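Local coordinates for protein DNA double-strand break repair nuclease NurA (Sulfolobus solfataricus, PDB 2YGK) that is a manganese-dependent nuclease that probably works with the HerA helicase to resect DNA ends during double-strand break repair, at residues Thr224-Ile237 against Arg252-Gly266. Sequence-based numbering, arbitrary orientation.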
loop_
_atom_site.group_PDB
_atom_site.type_symbol
_atom_site.label_atom_id
_atom_site.label_comp_id
_atom_site.label_asym_id
_atom_site.label_seq_id
_atom_site.Cartn_x
_atom_site.Cartn_y
_atom_site.Cartn_z
ATOM N N THR A 224 -3.433 -7.680 -30.148
ATOM C CA THR A 224 -4.658 -8.248 -30.701
ATOM C C THR A 224 -5.788 -7.260 -30.450
ATOM O O THR A 224 -5.735 -6.485 -29.478
ATOM C CB THR A 224 -5.002 -9.595 -30.053
ATOM O OG1 THR A 224 -5.575 -9.405 -28.754
ATOM C CG2 THR A 224 -3.774 -10.477 -29.928
ATOM N N GLU A 225 -6.792 -7.277 -31.318
ATOM C CA GLU A 225 -7.960 -6.409 -31.176
ATOM C C GLU A 225 -9.232 -7.198 -31.003
ATOM O O GLU A 225 -10.102 -6.781 -30.243
ATOM C CB GLU A 225 -8.117 -5.470 -32.389
ATOM C CG GLU A 225 -9.080 -4.236 -32.183
ATOM C CD GLU A 225 -10.503 -4.388 -32.813
ATOM O OE1 GLU A 225 -10.608 -4.656 -34.030
ATOM O OE2 GLU A 225 -11.524 -4.203 -32.095
ATOM N N LYS A 226 -9.343 -8.319 -31.717
ATOM C CA LYS A 226 -10.623 -8.994 -31.884
ATOM C C LYS A 226 -10.971 -9.907 -30.703
ATOM O O LYS A 226 -10.095 -10.428 -29.987
ATOM C CB LYS A 226 -10.649 -9.786 -33.186
ATOM C CG LYS A 226 -10.790 -8.943 -34.458
ATOM C CD LYS A 226 -12.248 -8.822 -34.835
ATOM C CE LYS A 226 -12.535 -7.766 -35.914
ATOM N NZ LYS A 226 -13.917 -7.997 -36.557
ATOM N N ARG A 227 -12.272 -10.086 -30.489
ATOM C CA ARG A 227 -12.767 -11.026 -29.484
ATOM C C ARG A 227 -12.126 -12.417 -29.646
ATOM O O ARG A 227 -12.039 -12.938 -30.748
ATOM C CB ARG A 227 -14.283 -11.123 -29.602
ATOM C CG ARG A 227 -14.949 -12.196 -28.748
ATOM C CD ARG A 227 -16.462 -12.232 -29.056
ATOM N NE ARG A 227 -17.270 -12.919 -28.040
ATOM C CZ ARG A 227 -17.742 -14.163 -28.148
ATOM N NH1 ARG A 227 -17.452 -14.920 -29.200
ATOM N NH2 ARG A 227 -18.500 -14.675 -27.181
ATOM N N GLY A 228 -11.679 -13.002 -28.546
ATOM C CA GLY A 228 -11.012 -14.282 -28.605
ATOM C C GLY A 228 -10.427 -14.836 -27.311
ATOM O O GLY A 228 -10.828 -14.489 -26.222
ATOM N N PHE A 229 -9.483 -15.753 -27.460
ATOM C CA PHE A 229 -8.917 -16.463 -26.344
ATOM C C PHE A 229 -7.537 -16.933 -26.643
ATOM O O PHE A 229 -7.155 -17.087 -27.775
ATOM C CB PHE A 229 -9.791 -17.642 -25.948
ATOM C CG PHE A 229 -9.904 -18.680 -26.984
ATOM C CD1 PHE A 229 -10.834 -18.553 -28.019
ATOM C CD2 PHE A 229 -9.097 -19.801 -26.948
ATOM C CE1 PHE A 229 -10.949 -19.547 -29.009
ATOM C CE2 PHE A 229 -9.198 -20.794 -27.931
ATOM C CZ PHE A 229 -10.123 -20.667 -28.955
ATOM N N SER A 230 -6.759 -17.143 -25.605
ATOM C CA SER A 230 -5.361 -17.485 -25.796
ATOM C C SER A 230 -5.152 -18.969 -25.734
ATOM O O SER A 230 -6.004 -19.710 -25.262
ATOM C CB SER A 230 -4.564 -16.890 -24.654
ATOM O OG SER A 230 -4.824 -17.598 -23.456
ATOM N N LYS A 231 -3.969 -19.397 -26.139
ATOM C CA LYS A 231 -3.476 -20.687 -25.735
ATOM C C LYS A 231 -3.773 -20.903 -24.235
ATOM O O LYS A 231 -3.670 -19.981 -23.409
ATOM C CB LYS A 231 -1.988 -20.776 -26.010
ATOM C CG LYS A 231 -1.327 -21.987 -25.394
ATOM C CD LYS A 231 -0.022 -22.365 -26.112
ATOM C CE LYS A 231 0.314 -23.845 -25.866
ATOM N NZ LYS A 231 1.765 -24.168 -25.879
ATOM N N LEU A 232 -4.158 -22.137 -23.923
ATOM C CA LEU A 232 -4.496 -22.571 -22.585
ATOM C C LEU A 232 -3.229 -22.937 -21.893
ATOM O O LEU A 232 -2.358 -23.511 -22.487
ATOM C CB LEU A 232 -5.440 -23.778 -22.621
ATOM C CG LEU A 232 -6.903 -23.402 -22.926
ATOM C CD1 LEU A 232 -7.042 -22.459 -24.150
ATOM C CD2 LEU A 232 -7.772 -24.660 -23.154
ATOM N N ILE A 233 -3.136 -22.567 -20.630
ATOM C CA ILE A 233 -1.975 -22.804 -19.825
ATOM C C ILE A 233 -2.453 -23.674 -18.699
ATOM O O ILE A 233 -3.527 -23.423 -18.144
ATOM C CB ILE A 233 -1.451 -21.510 -19.200
ATOM C CG1 ILE A 233 -1.299 -20.409 -20.249
ATOM C CG2 ILE A 233 -0.155 -21.762 -18.475
ATOM C CD1 ILE A 233 -0.672 -19.131 -19.695
ATOM N N ILE A 234 -1.658 -24.689 -18.368
ATOM C CA ILE A 234 -1.979 -25.637 -17.318
ATOM C C ILE A 234 -0.952 -25.431 -16.225
ATOM O O ILE A 234 0.241 -25.541 -16.461
ATOM C CB ILE A 234 -2.023 -27.080 -17.885
ATOM C CG1 ILE A 234 -3.155 -27.177 -18.915
ATOM C CG2 ILE A 234 -2.257 -28.110 -16.791
ATOM C CD1 ILE A 234 -3.060 -28.341 -19.831
ATOM N N LYS A 235 -1.436 -25.076 -15.041
ATOM C CA LYS A 235 -0.604 -24.612 -13.931
ATOM C C LYS A 235 -0.814 -25.486 -12.704
ATOM O O LYS A 235 -1.769 -26.253 -12.649
ATOM C CB LYS A 235 -1.000 -23.181 -13.569
ATOM C CG LYS A 235 -0.797 -22.177 -14.697
ATOM C CD LYS A 235 -0.958 -20.742 -14.221
ATOM C CE LYS A 235 0.153 -20.295 -13.281
ATOM N NZ LYS A 235 1.498 -20.408 -13.907
ATOM N N ASN A 236 0.061 -25.364 -11.713
ATOM C CA ASN A 236 -0.118 -26.109 -10.468
ATOM C C ASN A 236 0.083 -25.210 -9.252
ATOM O O ASN A 236 0.308 -24.018 -9.395
ATOM C CB ASN A 236 0.784 -27.364 -10.441
ATOM C CG ASN A 236 2.279 -27.041 -10.266
ATOM O OD1 ASN A 236 2.718 -25.895 -10.422
ATOM N ND2 ASN A 236 3.064 -28.067 -9.956
ATOM N N ILE A 237 -0.027 -25.769 -8.059
ATOM C CA ILE A 237 0.092 -24.979 -6.848
ATOM C C ILE A 237 1.138 -25.582 -5.920
ATOM O O ILE A 237 1.923 -24.861 -5.303
ATOM C CB ILE A 237 -1.232 -24.916 -6.119
ATOM C CG1 ILE A 237 -2.395 -24.905 -7.104
ATOM C CG2 ILE A 237 -1.287 -23.682 -5.271
ATOM C CD1 ILE A 237 -3.734 -24.882 -6.409
ATOM N N ARG A 252 -3.204 -29.298 -2.792
ATOM C CA ARG A 252 -1.803 -29.259 -3.210
ATOM C C ARG A 252 -1.583 -29.880 -4.599
ATOM O O ARG A 252 -0.783 -29.354 -5.371
ATOM C CB ARG A 252 -0.882 -29.891 -2.157
ATOM C CG ARG A 252 -0.706 -29.065 -0.875
ATOM C CD ARG A 252 0.139 -29.818 0.189
ATOM N NE ARG A 252 0.447 -28.978 1.359
ATOM C CZ ARG A 252 1.667 -28.670 1.810
ATOM N NH1 ARG A 252 2.765 -29.140 1.220
ATOM N NH2 ARG A 252 1.789 -27.886 2.882
ATOM N N LYS A 253 -2.287 -30.966 -4.940
ATOM C CA LYS A 253 -2.284 -31.465 -6.345
ATOM C C LYS A 253 -3.493 -30.953 -7.115
ATOM O O LYS A 253 -4.100 -31.713 -7.892
ATOM C CB LYS A 253 -2.204 -33.011 -6.494
ATOM C CG LYS A 253 -2.942 -33.782 -5.445
ATOM C CD LYS A 253 -2.897 -35.324 -5.554
ATOM C CE LYS A 253 -2.969 -36.068 -4.186
ATOM N NZ LYS A 253 -2.350 -37.389 -4.235
HETATM N N MSE A 254 -3.858 -29.684 -6.917
HETATM C CA MSE A 254 -4.821 -29.094 -7.817
HETATM C C MSE A 254 -4.025 -28.540 -8.966
HETATM O O MSE A 254 -3.073 -27.787 -8.771
HETATM C CB MSE A 254 -5.726 -28.038 -7.166
HETATM C CG MSE A 254 -6.968 -28.645 -6.473
HETATM SE SE MSE A 254 -7.769 -30.288 -7.318
HETATM C CE MSE A 254 -9.013 -30.762 -5.902
ATOM N N GLU A 255 -4.382 -29.005 -10.155
ATOM C CA GLU A 255 -3.911 -28.431 -11.388
ATOM C C GLU A 255 -5.080 -27.644 -11.954
ATOM O O GLU A 255 -6.212 -28.141 -12.015
ATOM C CB GLU A 255 -3.458 -29.519 -12.373
ATOM C CG GLU A 255 -2.039 -30.033 -12.109
ATOM C CD GLU A 255 -1.431 -30.763 -13.314
ATOM O OE1 GLU A 255 -2.071 -31.695 -13.878
ATOM O OE2 GLU A 255 -0.296 -30.396 -13.689
ATOM N N TYR A 256 -4.805 -26.412 -12.363
ATOM C CA TYR A 256 -5.828 -25.586 -12.957
ATOM C C TYR A 256 -5.411 -25.074 -14.313
ATOM O O TYR A 256 -4.259 -25.204 -14.715
ATOM C CB TYR A 256 -6.234 -24.451 -12.019
ATOM C CG TYR A 256 -5.192 -23.413 -11.725
ATOM C CD1 TYR A 256 -4.158 -23.667 -10.841
ATOM C CD2 TYR A 256 -5.284 -22.152 -12.280
ATOM C CE1 TYR A 256 -3.198 -22.686 -10.546
ATOM C CE2 TYR A 256 -4.357 -21.172 -12.007
ATOM C CZ TYR A 256 -3.310 -21.435 -11.139
ATOM O OH TYR A 256 -2.399 -20.439 -10.867
ATOM N N THR A 257 -6.384 -24.522 -15.028
ATOM C CA THR A 257 -6.151 -23.980 -16.345
ATOM C C THR A 257 -6.340 -22.466 -16.326
ATOM O O THR A 257 -7.291 -21.965 -15.727
ATOM C CB THR A 257 -7.105 -24.585 -17.365
ATOM O OG1 THR A 257 -6.960 -26.003 -17.362
ATOM C CG2 THR A 257 -6.786 -24.084 -18.747
ATOM N N THR A 258 -5.423 -21.760 -16.988
ATOM C CA THR A 258 -5.582 -20.356 -17.231
ATOM C C THR A 258 -5.747 -20.138 -18.731
ATOM O O THR A 258 -5.123 -20.810 -19.543
ATOM C CB THR A 258 -4.384 -19.561 -16.667
ATOM O OG1 THR A 258 -4.256 -19.818 -15.252
ATOM C CG2 THR A 258 -4.588 -18.072 -16.857
ATOM N N PHE A 259 -6.639 -19.232 -19.100
ATOM C CA PHE A 259 -6.589 -18.618 -20.423
ATOM C C PHE A 259 -6.918 -17.147 -20.284
ATOM O O PHE A 259 -7.468 -16.730 -19.269
ATOM C CB PHE A 259 -7.547 -19.293 -21.404
ATOM C CG PHE A 259 -8.989 -19.223 -21.010
ATOM C CD1 PHE A 259 -9.539 -20.166 -20.171
ATOM C CD2 PHE A 259 -9.808 -18.246 -21.508
ATOM C CE1 PHE A 259 -10.909 -20.102 -19.789
ATOM C CE2 PHE A 259 -11.176 -18.187 -21.141
ATOM C CZ PHE A 259 -11.707 -19.107 -20.278
ATOM N N TYR A 260 -6.579 -16.381 -21.318
ATOM C CA TYR A 260 -6.932 -14.983 -21.444
ATOM C C TYR A 260 -7.980 -14.852 -22.495
ATOM O O TYR A 260 -7.919 -15.497 -23.528
ATOM C CB TYR A 260 -5.732 -14.214 -21.863
ATOM C CG TYR A 260 -4.696 -14.185 -20.797
ATOM C CD1 TYR A 260 -4.765 -13.240 -19.738
ATOM C CD2 TYR A 260 -3.639 -15.075 -20.812
ATOM C CE1 TYR A 260 -3.797 -13.190 -18.758
ATOM C CE2 TYR A 260 -2.636 -15.017 -19.822
ATOM C CZ TYR A 260 -2.737 -14.082 -18.791
ATOM O OH TYR A 260 -1.756 -14.022 -17.815
ATOM N N THR A 261 -8.978 -14.034 -22.262
ATOM C CA THR A 261 -10.033 -13.897 -23.261
ATOM C C THR A 261 -10.377 -12.434 -23.329
ATOM O O THR A 261 -10.184 -11.696 -22.361
ATOM C CB THR A 261 -11.309 -14.755 -22.878
ATOM O OG1 THR A 261 -12.334 -14.669 -23.905
ATOM C CG2 THR A 261 -11.835 -14.316 -21.543
ATOM N N ARG A 262 -10.819 -12.034 -24.517
ATOM C CA ARG A 262 -11.469 -10.784 -24.768
ATOM C C ARG A 262 -12.837 -11.171 -25.205
ATOM O O ARG A 262 -12.956 -11.875 -26.209
ATOM C CB ARG A 262 -10.763 -10.030 -25.902
ATOM C CG ARG A 262 -11.493 -8.745 -26.318
ATOM C CD ARG A 262 -10.767 -7.998 -27.405
ATOM N NE ARG A 262 -9.465 -7.429 -27.009
ATOM C CZ ARG A 262 -8.258 -7.832 -27.424
ATOM N NH1 ARG A 262 -8.118 -8.848 -28.261
ATOM N NH2 ARG A 262 -7.159 -7.205 -26.994
ATOM N N LEU A 263 -13.865 -10.702 -24.494
ATOM C CA LEU A 263 -15.260 -11.095 -24.751
ATOM C C LEU A 263 -15.900 -10.316 -25.879
ATOM O O LEU A 263 -16.916 -10.751 -26.427
ATOM C CB LEU A 263 -16.125 -10.918 -23.511
ATOM C CG LEU A 263 -15.610 -11.772 -22.353
ATOM C CD1 LEU A 263 -16.227 -11.293 -21.105
ATOM C CD2 LEU A 263 -15.824 -13.290 -22.549
ATOM N N ASP A 264 -15.301 -9.180 -26.229
ATOM C CA ASP A 264 -15.912 -8.197 -27.120
ATOM C C ASP A 264 -14.816 -7.457 -27.881
ATOM O O ASP A 264 -13.816 -7.003 -27.282
ATOM C CB ASP A 264 -16.725 -7.241 -26.276
ATOM C CG ASP A 264 -17.416 -6.187 -27.081
ATOM O OD1 ASP A 264 -17.289 -6.175 -28.329
ATOM O OD2 ASP A 264 -18.095 -5.335 -26.439
ATOM N N ASN A 265 -14.991 -7.371 -29.203
ATOM C CA ASN A 265 -14.046 -6.706 -30.087
ATOM C C ASN A 265 -13.619 -5.362 -29.540
ATOM O O ASN A 265 -14.462 -4.544 -29.255
ATOM C CB ASN A 265 -14.686 -6.472 -31.444
ATOM C CG ASN A 265 -14.708 -7.713 -32.323
ATOM O OD1 ASN A 265 -14.061 -8.727 -32.035
ATOM N ND2 ASN A 265 -15.415 -7.616 -33.443
ATOM N N GLY A 266 -12.319 -5.144 -29.386
ATOM C CA GLY A 266 -11.783 -3.833 -29.046
ATOM C C GLY A 266 -11.689 -3.538 -27.567
ATOM O O GLY A 266 -11.184 -2.483 -27.166
#
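Gly228 and Arg262, Ile233 and Thr258, and Lys235 and Tyr256 are hydrogen-bonded pairs of an antiparallel strand pairing between 228-236 and 255-262, neighbouring strands near one edge of the central mixed sheet of the RNase H-like NurA domain. The register slips by one residue between Phe229 and Ile233, dividing the pairing into two ladders. At this break the Ser230 hydroxyl replaces a backbone carbonyl: OG, held between the backbone N and carbonyl carbon (chi1 72°), accepts Tyr260 N at 3.0 Å in a nearly straight bond and donates to Lys231 O. Gly228 O takes two donors from opposite faces of its plane, Arg262 N at 3.0 Å and Thr261 OG1. The Arg262 chain bends at chi3, which sets one face of its guanidinium against Glu225, in the turn after helix 216-223. Its NH1 donates in the guanidinium plane to Thr224 OG1 (2.6 Å) and Lys226 O, while NH2 bonds to Leu220 O and NE to Lys267 O. With an alanine in place of Arg262, Thr224 OG1 and Lys226 O would lose a shared donor, and the turn would probably be held less firmly. Asn265 OD1 accepts Arg227 N at 2.7 Å, in the carbonyl plane, and Arg227 NE reaches Leu263 O at 2.7 Å before its NH2 pairs with Asp288. In the second ladder, Lys235 CB lies over one face of the Tyr256 ring, 4.0 Å from its centroid, and the chain then bends so that NZ reaches Asp208. Backbone bonds thus run through both ladders; polar side chains reinforce the loop end and register break, a CH-pi contact the second ladder.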